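Local coordinates for protein Xaa-Pro Dipeptidase (Alteromonas macleodii, PDB 2QS8) that probably hydrolyses dipeptides as a metal-dependent carboxypeptidase of the amidohydrolase superfamily, and here holds a free methionine in its active site, at residues T277-E282 against F341-E346. Numbering follows the deposited sequence.
Sequences TISAGE and FVYMVE. With MET (methionine), chain D.
Tyr-343 lies with its ring across the first turn of helix 278-287, meeting Ile-278, Ser-279 and Glu-282 along its length. At the root of the side chain, CG2 of Ile-278 packs 3.8 Å from CB of Tyr-343. Further out, Ser-279 OG sits 3.6 Å from Tyr-343 CD2. On the CD1/CE1 side of the ring, CG of Glu-282 comes within 3.5 Å of Tyr-343 CE1; each approaches the ring obliquely. Glu-282 CG is set against the ring by chi1 (-63°), which leaves it beside the backbone N, and a bend at chi2 carries the carboxylate on past, its plane turned 40° from the ring. Instead of bonding the phenol directly, the acid reaches it through a water that donates to Glu-282 OE1 (2.8 Å) and is also hydrogen-bonded to Tyr-343 OH. The longer branch of Ile-278 carries CD1 to CG of selenomethionine Met-344 at 4.1 Å, and both side chains also rest on Phe-313 of helix 299-319. The two helical segments run at 90° to one another, with axes 10.0 Å apart, in the TIM-barrel fold of the amidohydrolases, where helix 278-287 follows strand 273-275. Although no direct hydrogen bond joins the segments, Glu-340, just ahead of 341-346, ties the helices together: its carboxylate oxygens accept from Ile-278 N and bond to Ser-279 OG. Away from Tyr-343, the start of this helix and the Thr-277 that precedes it line the methionine pocket. The ligand's CE makes van der Waals contacts 3.5 Å from Ala-280 CB and 3.4 Å from Thr-277 OG1, a hydroxyl whose hydrogen bond goes to His-255 ND1.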
ATOM      1  N   THR A 277     -23.017   7.082 -27.520  1.00 24.57           N
ATOM      2  CA  THR A 277     -22.063   6.560 -28.500  1.00 24.70           C
ATOM      3  C   THR A 277     -22.729   5.436 -29.286  1.00 24.69           C
ATOM      4  O   THR A 277     -22.190   4.326 -29.404  1.00 25.14           O
ATOM      5  CB  THR A 277     -20.749   6.013 -27.860  1.00 25.45           C
ATOM      6  OG1 THR A 277     -21.008   4.783 -27.155  1.00 23.71           O
ATOM      7  CG2 THR A 277     -20.147   7.058 -26.929  1.00 23.15           C
ATOM      8  N   ILE A 278     -23.914   5.722 -29.812  1.00 24.21           N
ATOM      9  CA  ILE A 278     -24.645   4.735 -30.598  1.00 25.77           C
ATOM     10  C   ILE A 278     -23.811   4.304 -31.809  1.00 27.18           C
ATOM     11  O   ILE A 278     -23.752   3.122 -32.131  1.00 27.76           O
ATOM     12  CB  ILE A 278     -25.998   5.290 -31.106  1.00 25.33           C
ATOM     13  CG1 ILE A 278     -26.848   5.758 -29.927  1.00 23.72           C
ATOM     14  CG2 ILE A 278     -26.747   4.203 -31.879  1.00 23.50           C
ATOM     15  CD1 ILE A 278     -28.101   6.492 -30.332  1.00 29.14           C
ATOM     16  N   SER A 279     -23.164   5.269 -32.459  1.00 28.15           N
ATOM     17  CA  SER A 279     -22.336   5.001 -33.633  1.00 29.67           C
ATOM     18  C   SER A 279     -21.349   3.865 -33.392  1.00 30.98           C
ATOM     19  O   SER A 279     -21.316   2.892 -34.142  1.00 31.55           O
ATOM     20  CB  SER A 279     -21.549   6.249 -34.033  1.00 30.02           C
ATOM     21  OG  SER A 279     -22.404   7.281 -34.484  1.00 33.09           O
ATOM     22  N   ALA A 280     -20.541   4.007 -32.347  1.00 32.50           N
ATOM     23  CA  ALA A 280     -19.542   3.000 -32.009  1.00 34.37           C
ATOM     24  C   ALA A 280     -20.226   1.664 -31.764  1.00 34.58           C
ATOM     25  O   ALA A 280     -19.681   0.615 -32.098  1.00 35.56           O
ATOM     26  CB  ALA A 280     -18.750   3.426 -30.771  1.00 33.51           C
ATOM     27  N   GLY A 281     -21.416   1.715 -31.174  1.00 34.53           N
ATOM     28  CA  GLY A 281     -22.163   0.503 -30.905  1.00 34.95           C
ATOM     29  C   GLY A 281     -22.486  -0.210 -32.208  1.00 36.79           C
ATOM     30  O   GLY A 281     -22.189  -1.395 -32.370  1.00 36.07           O
ATOM     31  N   GLU A 282     -23.086   0.528 -33.143  1.00 36.72           N
ATOM     32  CA  GLU A 282     -23.449  -0.014 -34.446  1.00 36.81           C
ATOM     33  C   GLU A 282     -22.198  -0.475 -35.197  1.00 36.08           C
ATOM     34  O   GLU A 282     -22.247  -1.427 -35.978  1.00 35.13           O
ATOM     35  CB  GLU A 282     -24.189   1.046 -35.274  1.00 37.22           C
ATOM     36  CG  GLU A 282     -25.515   1.498 -34.682  1.00 38.71           C
ATOM     37  CD  GLU A 282     -26.556   0.393 -34.658  1.00 38.99           C
ATOM     38  OE1 GLU A 282     -26.796  -0.211 -35.722  1.00 42.41           O
ATOM     39  OE2 GLU A 282     -27.138   0.133 -33.585  1.00 37.54           O
ATOM     40  N   PHE A 341     -26.111  11.840 -34.904  1.00 26.54           N
ATOM     41  CA  PHE A 341     -27.371  12.581 -34.910  1.00 28.09           C
ATOM     42  C   PHE A 341     -28.460  11.734 -35.557  1.00 29.40           C
ATOM     43  O   PHE A 341     -29.554  11.580 -35.012  1.00 30.96           O
ATOM     44  CB  PHE A 341     -27.243  13.890 -35.697  1.00 26.84           C
ATOM     45  CG  PHE A 341     -26.462  14.958 -34.993  1.00 27.66           C
ATOM     46  CD1 PHE A 341     -26.849  15.419 -33.744  1.00 27.12           C
ATOM     47  CD2 PHE A 341     -25.329  15.502 -35.585  1.00 27.67           C
ATOM     48  CE1 PHE A 341     -26.111  16.399 -33.097  1.00 29.18           C
ATOM     49  CE2 PHE A 341     -24.587  16.482 -34.946  1.00 29.26           C
ATOM     50  CZ  PHE A 341     -24.976  16.931 -33.702  1.00 28.90           C
ATOM     51  N   VAL A 342     -28.152  11.186 -36.727  1.00 28.73           N
ATOM     52  CA  VAL A 342     -29.110  10.365 -37.446  1.00 27.45           C
ATOM     53  C   VAL A 342     -29.539   9.158 -36.610  1.00 29.74           C
ATOM     54  O   VAL A 342     -30.699   8.742 -36.660  1.00 31.03           O
ATOM     55  CB  VAL A 342     -28.522   9.880 -38.778  1.00 26.61           C
ATOM     56  CG1 VAL A 342     -29.599   9.153 -39.584  1.00 24.89           C
ATOM     57  CG2 VAL A 342     -27.944  11.058 -39.547  1.00 25.02           C
ATOM     58  N   TYR A 343     -28.603   8.604 -35.844  1.00 28.59           N
ATOM     59  CA  TYR A 343     -28.901   7.453 -34.999  1.00 28.20           C
ATOM     60  C   TYR A 343     -29.797   7.846 -33.835  1.00 27.57           C
ATOM     61  O   TYR A 343     -30.703   7.104 -33.466  1.00 25.83           O
ATOM     62  CB  TYR A 343     -27.608   6.817 -34.470  1.00 29.86           C
ATOM     63  CG  TYR A 343     -26.887   5.931 -35.465  1.00 32.29           C
ATOM     64  CD1 TYR A 343     -27.508   4.793 -35.988  1.00 31.30           C
ATOM     65  CD2 TYR A 343     -25.569   6.194 -35.845  1.00 32.22           C
ATOM     66  CE1 TYR A 343     -26.841   3.942 -36.851  1.00 32.36           C
ATOM     67  CE2 TYR A 343     -24.886   5.344 -36.716  1.00 33.85           C
ATOM     68  CZ  TYR A 343     -25.531   4.221 -37.210  1.00 34.67           C
ATOM     69  OH  TYR A 343     -24.867   3.359 -38.054  1.00 36.93           O
HETATM   70  N   MSE A 344     -29.548   9.017 -33.262  1.00 27.09           N
HETATM   71  CA  MSE A 344     -30.337   9.494 -32.142  1.00 27.93           C
HETATM   72  C   MSE A 344     -31.773   9.737 -32.549  1.00 28.83           C
HETATM   73  O   MSE A 344     -32.701   9.445 -31.791  1.00 28.52           O
HETATM   74  CB  MSE A 344     -29.723  10.773 -31.593  1.00 25.41           C
HETATM   75  CG  MSE A 344     -28.361  10.523 -31.017  1.00 23.24           C
HETATM   76 SE   MSE A 344     -27.612  12.174 -30.365  1.00 26.79          SE
HETATM   77  CE  MSE A 344     -28.175  12.129 -28.491  1.00 16.48           C
ATOM     78  N   VAL A 345     -31.949  10.246 -33.762  1.00 31.05           N
ATOM     79  CA  VAL A 345     -33.277  10.519 -34.280  1.00 33.79           C
ATOM     80  C   VAL A 345     -34.036   9.223 -34.557  1.00 34.71           C
ATOM     81  O   VAL A 345     -35.159   9.052 -34.094  1.00 33.07           O
ATOM     82  CB  VAL A 345     -33.216  11.360 -35.584  1.00 34.78           C
ATOM     83  CG1 VAL A 345     -34.620  11.560 -36.134  1.00 36.71           C
ATOM     84  CG2 VAL A 345     -32.558  12.716 -35.309  1.00 35.95           C
ATOM     85  N   GLU A 346     -33.424   8.312 -35.307  1.00 36.34           N
ATOM     86  CA  GLU A 346     -34.073   7.051 -35.639  1.00 37.12           C
ATOM     87  C   GLU A 346     -34.481   6.257 -34.407  1.00 36.65           C
ATOM     88  O   GLU A 346     -35.337   5.375 -34.488  1.00 35.12           O
ATOM     89  CB  GLU A 346     -33.161   6.193 -36.514  1.00 40.02           C
ATOM     90  CG  GLU A 346     -32.653   6.916 -37.746  1.00 46.73           C
ATOM     91  CD  GLU A 346     -32.190   5.966 -38.834  1.00 49.84           C
ATOM     92  OE1 GLU A 346     -31.524   4.953 -38.506  1.00 52.89           O
ATOM     93  OE2 GLU A 346     -32.487   6.250 -40.019  1.00 50.68           O
TER
HETATM   94  N   MET D 600     -14.933   1.552 -26.810  1.00 39.57           N
HETATM   95  CA  MET D 600     -16.095   0.784 -26.276  1.00 38.07           C
HETATM   96  C   MET D 600     -15.679  -0.590 -25.757  1.00 36.81           C
HETATM   97  O   MET D 600     -16.415  -1.142 -24.914  1.00 35.27           O
HETATM   98  CB  MET D 600     -17.145   0.608 -27.372  1.00 41.37           C
HETATM   99  CG  MET D 600     -18.385  -0.101 -26.899  1.00 44.20           C
HETATM  100  SD  MET D 600     -19.633  -0.079 -28.137  1.00 50.81           S
HETATM  101  CE  MET D 600     -20.046   1.643 -28.116  1.00 47.95           C
HETATM  102  OXT MET D 600     -14.629  -1.096 -26.209  1.00 34.66           O
HETATM  103  O   HOH W   1     -26.389   0.730 -38.325  1.00 42.91           O